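Local coordinates for protein telomerase reverse transcriptase (Takifugu rubripes, PDB 4LMO) that binds telomerase RNA as the RNA-binding domain of the reverse transcriptase that extends chromosome ends by copying a template within that RNA, at residues F76-L79 with L80-H83; R85-Y88 with S89-L92. One frame throughout, in Å; residues are numbered along the deposited sequence.

Contact 1 (F76-L79 with L80-H83)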
ATOM      1  N   PHE A  76      12.562  -8.775   4.211  1.00 36.40           N
ATOM      2  CA  PHE A  76      12.082  -7.434   3.908  1.00 35.89           C
ATOM      3  C   PHE A  76      12.905  -6.784   2.797  1.00 37.00           C
ATOM      4  O   PHE A  76      12.392  -5.948   2.048  1.00 37.53           O
ATOM      5  CB  PHE A  76      12.026  -6.576   5.173  1.00 34.80           C
ATOM      6  CG  PHE A  76      10.841  -6.879   6.055  1.00 33.65           C
ATOM      7  CD1 PHE A  76       9.658  -6.156   5.925  1.00 32.46           C
ATOM      8  CD2 PHE A  76      10.900  -7.894   7.006  1.00 33.47           C
ATOM      9  CE1 PHE A  76       8.563  -6.434   6.728  1.00 31.67           C
ATOM     10  CE2 PHE A  76       9.805  -8.177   7.814  1.00 32.93           C
ATOM     11  CZ  PHE A  76       8.636  -7.445   7.675  1.00 31.94           C
ATOM     12  N   SER A  77      14.173  -7.186   2.684  1.00 37.49           N
ATOM     13  CA  SER A  77      15.008  -6.816   1.544  1.00 38.40           C
ATOM     14  C   SER A  77      14.419  -7.416   0.273  1.00 38.55           C
ATOM     15  O   SER A  77      14.372  -6.756  -0.767  1.00 38.69           O
ATOM     16  CB  SER A  77      16.442  -7.315   1.732  1.00 39.02           C
ATOM     17  OG  SER A  77      17.025  -6.769   2.900  1.00 39.62           O
ATOM     18  N   GLN A  78      13.970  -8.665   0.379  1.00 38.57           N
ATOM     19  CA  GLN A  78      13.304  -9.374  -0.710  1.00 39.05           C
ATOM     20  C   GLN A  78      12.029  -8.648  -1.137  1.00 37.83           C
ATOM     21  O   GLN A  78      11.789  -8.458  -2.332  1.00 37.81           O
ATOM     22  CB  GLN A  78      12.985 -10.809  -0.283  1.00 40.02           C
ATOM     23  CG  GLN A  78      12.514 -11.722  -1.405  1.00 41.84           C
ATOM     24  CD  GLN A  78      11.967 -13.048  -0.902  1.00 43.40           C
ATOM     25  OE1 GLN A  78      11.158 -13.691  -1.573  1.00 44.50           O
ATOM     26  NE2 GLN A  78      12.404 -13.465   0.285  1.00 43.78           N
ATOM     27  N   LEU A  79      11.228  -8.243  -0.150  1.00 36.12           N
ATOM     28  CA  LEU A  79       9.993  -7.490  -0.378  1.00 34.97           C
ATOM     29  C   LEU A  79      10.250  -6.220  -1.187  1.00 35.12           C
ATOM     30  O   LEU A  79       9.539  -5.938  -2.153  1.00 34.48           O
ATOM     31  CB  LEU A  79       9.322  -7.148   0.963  1.00 33.40           C
ATOM     32  CG  LEU A  79       7.930  -6.502   0.995  1.00 32.27           C
ATOM     33  CD1 LEU A  79       7.260  -6.740   2.343  1.00 31.39           C
ATOM     34  CD2 LEU A  79       7.981  -5.010   0.686  1.00 31.73           C
ATOM     35  N   LEU A  80      11.264  -5.461  -0.785  1.00 36.18           N
ATOM     36  CA  LEU A  80      11.630  -4.229  -1.474  1.00 37.65           C
ATOM     37  C   LEU A  80      12.145  -4.483  -2.888  1.00 39.21           C
ATOM     38  O   LEU A  80      11.909  -3.682  -3.790  1.00 39.82           O
ATOM     39  CB  LEU A  80      12.660  -3.440  -0.665  1.00 38.20           C
ATOM     40  CG  LEU A  80      12.141  -2.704   0.572  1.00 38.05           C
ATOM     41  CD1 LEU A  80      13.300  -2.210   1.413  1.00 38.54           C
ATOM     42  CD2 LEU A  80      11.240  -1.538   0.186  1.00 38.39           C
ATOM     43  N   ARG A  81      12.835  -5.606  -3.070  1.00 40.47           N
ATOM     44  CA  ARG A  81      13.370  -6.000  -4.370  1.00 42.37           C
ATOM     45  C   ARG A  81      12.235  -6.366  -5.325  1.00 42.08           C
ATOM     46  O   ARG A  81      12.267  -6.013  -6.510  1.00 42.39           O
ATOM     47  CB  ARG A  81      14.317  -7.184  -4.194  1.00 44.16           C
ATOM     48  CG  ARG A  81      15.541  -7.178  -5.094  1.00 47.02           C
ATOM     49  CD  ARG A  81      16.733  -7.758  -4.344  1.00 49.14           C
ATOM     50  NE  ARG A  81      16.375  -8.990  -3.637  1.00 50.08           N
ATOM     51  CZ  ARG A  81      16.810  -9.327  -2.425  1.00 50.22           C
ATOM     52  NH1 ARG A  81      17.630  -8.528  -1.752  1.00 50.66           N
ATOM     53  NH2 ARG A  81      16.413 -10.468  -1.879  1.00 49.54           N
ATOM     54  N   GLN A  82      11.234  -7.067  -4.796  1.00 40.69           N
ATOM     55  CA  GLN A  82      10.055  -7.451  -5.566  1.00 40.24           C
ATOM     56  C   GLN A  82       9.173  -6.242  -5.882  1.00 39.93           C
ATOM     57  O   GLN A  82       8.494  -6.218  -6.910  1.00 40.72           O
ATOM     58  CB  GLN A  82       9.254  -8.530  -4.833  1.00 39.52           C
ATOM     59  CG  GLN A  82       9.945  -9.887  -4.780  1.00 40.13           C
ATOM     60  CD  GLN A  82       9.120 -10.957  -4.087  1.00 40.18           C
ATOM     61  OE1 GLN A  82       7.894 -10.880  -4.030  1.00 39.80           O
ATOM     62  NE2 GLN A  82       9.796 -11.970  -3.558  1.00 40.89           N
ATOM     63  N   HIS A  83       9.193  -5.248  -4.998  1.00 39.25           N
ATOM     64  CA  HIS A  83       8.502  -3.981  -5.229  1.00 39.34           C
ATOM     65  C   HIS A  83       9.129  -3.193  -6.348  1.00 40.98           C
ATOM     66  O   HIS A  83       8.426  -2.600  -7.167  1.00 41.21           O
ATOM     67  CB  HIS A  83       8.465  -3.135  -3.958  1.00 37.70           C
ATOM     68  CG  HIS A  83       8.253  -1.662  -4.221  1.00 37.22           C
ATOM     69  ND1 HIS A  83       7.096  -1.172  -4.703  1.00 36.73           N
ATOM     70  CD2 HIS A  83       9.110  -0.572  -4.075  1.00 37.11           C
ATOM     71  CE1 HIS A  83       7.200   0.160  -4.850  1.00 36.56           C
ATOM     72  NE2 HIS A  83       8.432   0.527  -4.465  1.00 36.78           N
TER
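Arg81 folds back over the turn of helix that carries Ser77 and Gln78, so its length lies along the backbone instead of reaching outward. At the root, Arg81 CB sits 3.4 Å from Gln78 O, one of the carbonyls of the preceding turn. The chain then bends at chi2 and again at chi3 (46°), and this second bend brings the guanidinium round to lie with one face over Ser77 O and Gln78 CA. Arg81 CZ is 3.9 Å from Gln78 CA, and Arg81 NH1 stands 3.9 Å from Ser77 CB. At the far corner Arg81 NH2 closes to 3.5 Å from Gln78 CA. All this takes place on the more exposed side of an amphipathic helix, 73-85, in a largely helical RNA-binding domain; the other side, with Phe76, Leu79 and Leu80, packs on Leu43 of helix 40-48. Gln78 crosses Arg81 at about a right angle, though amide and guanidinium planes are nearly parallel (3° apart), and lies alongside Gln82, pointing the same way. An alanine in place of Gln78 would take away the whole amide arm, which is likely to leave the Gln82 amide without its neighbour and Pro135 with less to rest on. Along the backbone, Gln82 N donates to Gln78 O at 2.9 Å and Leu80 N to Phe76 O at 3.1 Å. Leu80 CG stands beside that same carbonyl oxygen, 3.6 Å from Phe76 O.

Contact 2 (R85-Y88 with S89-L92); sequences RCPY and SRLL
Pro87 and Leu91 are joined by the first full turn of helix 88-93, with Pro87 in the N-cap position and also at the centre of an inverse gamma turn. That tight turn is closed by a weak hydrogen bond from Tyr88 N to Cys86 O, and it redirects the chain just before the helix starts. The case illustrates how a residue with no N-H of its own can still open a helix, because what the following turn needs from it is the carbonyl.

The hydrogen bonds across the contact are backbone ones. Leu91 N reaches Pro87 O at 3.0 Å in a nearly straight N-H...O arrangement (163°), and Leu92 N follows with Tyr88 O at 2.9 Å. Among the side chains, Tyr88 ends in a hydroxyl hydrogen-bonded to His83 ND1 of the preceding helix.

The remaining contacts are apolar or van der Waals in kind. Arg90 bends at chi2 and lies back across the proline ring, with Arg90 NH1 3.4 Å from Pro87 CB and the guanidinium meeting the ring obliquely. Nearer its root, Arg90 CB is 3.3 Å from Pro87 O. On the buried side, Leu92 continues the Tyr88 surface toward helices 119-133 and 191-220. Leu91 turns its CD1 branch toward the loop, where Leu91 CD1 lies 3.8 Å from Cys86 SG. With SG anti to the backbone N (chi1 -169°), this sulfur of Cys86 also sits 3.7 Å above the plane of the Tyr88 ring, over its centre.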
ATOM      1  N   ARG A  85      10.821  -4.368  -8.808  1.00 47.88           N
ATOM      2  CA  ARG A  85      10.657  -5.123 -10.052  1.00 49.72           C
ATOM      3  C   ARG A  85       9.188  -5.259 -10.469  1.00 48.83           C
ATOM      4  O   ARG A  85       8.894  -5.709 -11.580  1.00 49.49           O
ATOM      5  CB  ARG A  85      11.298  -6.510  -9.929  1.00 52.16           C
ATOM      6  CG  ARG A  85      12.819  -6.508  -9.941  1.00 55.09           C
ATOM      7  CD  ARG A  85      13.385  -7.900 -10.197  1.00 57.60           C
ATOM      8  NE  ARG A  85      13.520  -8.696  -8.975  1.00 59.09           N
ATOM      9  CZ  ARG A  85      12.623  -9.580  -8.537  1.00 59.75           C
ATOM     10  NH1 ARG A  85      11.497  -9.799  -9.210  1.00 59.80           N
ATOM     11  NH2 ARG A  85      12.852 -10.249  -7.415  1.00 59.50           N
ATOM     12  N   CYS A  86       8.276  -4.870  -9.579  1.00 47.20           N
ATOM     13  CA  CYS A  86       6.837  -4.975  -9.828  1.00 45.62           C
ATOM     14  C   CYS A  86       6.381  -4.043 -10.956  1.00 44.99           C
ATOM     15  O   CYS A  86       6.713  -2.855 -10.951  1.00 44.26           O
ATOM     16  CB  CYS A  86       6.053  -4.684  -8.548  1.00 44.90           C
ATOM     17  SG  CYS A  86       4.295  -5.090  -8.635  1.00 45.21           S
ATOM     18  N   PRO A  87       5.625  -4.584 -11.932  1.00 44.96           N
ATOM     19  CA  PRO A  87       5.183  -3.803 -13.083  1.00 45.00           C
ATOM     20  C   PRO A  87       3.809  -3.170 -12.846  1.00 43.92           C
ATOM     21  O   PRO A  87       2.825  -3.555 -13.485  1.00 44.79           O
ATOM     22  CB  PRO A  87       5.116  -4.854 -14.197  1.00 45.65           C
ATOM     23  CG  PRO A  87       4.840  -6.149 -13.489  1.00 45.86           C
ATOM     24  CD  PRO A  87       5.167  -5.984 -12.026  1.00 44.74           C
ATOM     25  N   TYR A  88       3.757  -2.197 -11.939  1.00 42.02           N
ATOM     26  CA  TYR A  88       2.493  -1.606 -11.488  1.00 40.56           C
ATOM     27  C   TYR A  88       1.574  -1.119 -12.609  1.00 40.35           C
ATOM     28  O   TYR A  88       0.357  -1.291 -12.529  1.00 39.27           O
ATOM     29  CB  TYR A  88       2.752  -0.479 -10.486  1.00 39.18           C
ATOM     30  CG  TYR A  88       3.263  -0.970  -9.154  1.00 38.82           C
ATOM     31  CD1 TYR A  88       4.615  -0.871  -8.825  1.00 38.96           C
ATOM     32  CD2 TYR A  88       2.396  -1.542  -8.221  1.00 37.74           C
ATOM     33  CE1 TYR A  88       5.086  -1.324  -7.602  1.00 38.70           C
ATOM     34  CE2 TYR A  88       2.859  -1.995  -6.997  1.00 37.20           C
ATOM     35  CZ  TYR A  88       4.200  -1.884  -6.692  1.00 37.58           C
ATOM     36  OH  TYR A  88       4.654  -2.337  -5.475  1.00 37.47           O
ATOM     37  N   SER A  89       2.162  -0.517 -13.641  1.00 40.96           N
ATOM     38  CA  SER A  89       1.407  -0.053 -14.801  1.00 41.73           C
ATOM     39  C   SER A  89       0.741  -1.211 -15.536  1.00 42.39           C
ATOM     40  O   SER A  89      -0.442  -1.128 -15.863  1.00 41.84           O
ATOM     41  CB  SER A  89       2.299   0.750 -15.749  1.00 42.51           C
ATOM     42  OG  SER A  89       2.705   1.963 -15.141  1.00 42.93           O
ATOM     43  N   ARG A  90       1.497  -2.285 -15.777  1.00 43.41           N
ATOM     44  CA  ARG A  90       0.952  -3.504 -16.383  1.00 44.79           C
ATOM     45  C   ARG A  90      -0.214  -4.072 -15.572  1.00 43.34           C
ATOM     46  O   ARG A  90      -1.254  -4.419 -16.135  1.00 43.43           O
ATOM     47  CB  ARG A  90       2.031  -4.580 -16.543  1.00 47.55           C
ATOM     48  CG  ARG A  90       2.937  -4.423 -17.752  1.00 50.84           C
ATOM     49  CD  ARG A  90       3.377  -5.793 -18.250  1.00 53.90           C
ATOM     50  NE  ARG A  90       4.699  -5.770 -18.877  1.00 57.12           N
ATOM     51  CZ  ARG A  90       5.822  -6.182 -18.289  1.00 58.16           C
ATOM     52  NH1 ARG A  90       5.802  -6.660 -17.051  1.00 57.89           N
ATOM     53  NH2 ARG A  90       6.973  -6.122 -18.948  1.00 59.79           N
ATOM     54  N   LEU A  91      -0.036  -4.157 -14.254  1.00 41.56           N
ATOM     55  CA  LEU A  91      -1.067  -4.699 -13.365  1.00 40.53           C
ATOM     56  C   LEU A  91      -2.325  -3.830 -13.302  1.00 39.38           C
ATOM     57  O   LEU A  91      -3.429  -4.352 -13.175  1.00 38.83           O
ATOM     58  CB  LEU A  91      -0.503  -4.963 -11.964  1.00 39.77           C
ATOM     59  CG  LEU A  91       0.516  -6.103 -11.844  1.00 39.95           C
ATOM     60  CD1 LEU A  91       1.174  -6.093 -10.474  1.00 39.29           C
ATOM     61  CD2 LEU A  91      -0.115  -7.463 -12.124  1.00 39.87           C
ATOM     62  N   LEU A  92      -2.156  -2.513 -13.394  1.00 38.56           N
ATOM     63  CA  LEU A  92      -3.289  -1.601 -13.545  1.00 38.33           C
ATOM     64  C   LEU A  92      -3.942  -1.776 -14.920  1.00 39.46           C
ATOM     65  O   LEU A  92      -5.167  -1.714 -15.044  1.00 39.22           O
ATOM     66  CB  LEU A  92      -2.852  -0.145 -13.351  1.00 37.36           C
ATOM     67  CG  LEU A  92      -2.596   0.377 -11.931  1.00 36.75           C
ATOM     68  CD1 LEU A  92      -1.758   1.646 -11.967  1.00 36.71           C
ATOM     69  CD2 LEU A  92      -3.894   0.610 -11.167  1.00 35.74           C
TER

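How the contacts relate
Contacts 1 and 2 follow each other along the chain, their centres about 15 Å apart, and the hydrogen bond between His83 and Tyr88 joins helix 73-85 to helix 88-93. Both are partly buried and share a backing: Val133 of helix 119-133 touches Leu79 and His83 from contact 1, Cys86 and Tyr88 from contact 2. Their chemistry follows their place. Contact 1, in mid-helix, repeats the same backbone bond residue after residue beneath long polar side chains; contact 2, at a helix start, begins the same bonding at a proline carbonyl and adds apolar contacts of a cysteine sulfur. In each, an arginine lies back over its own chain on the exposed side.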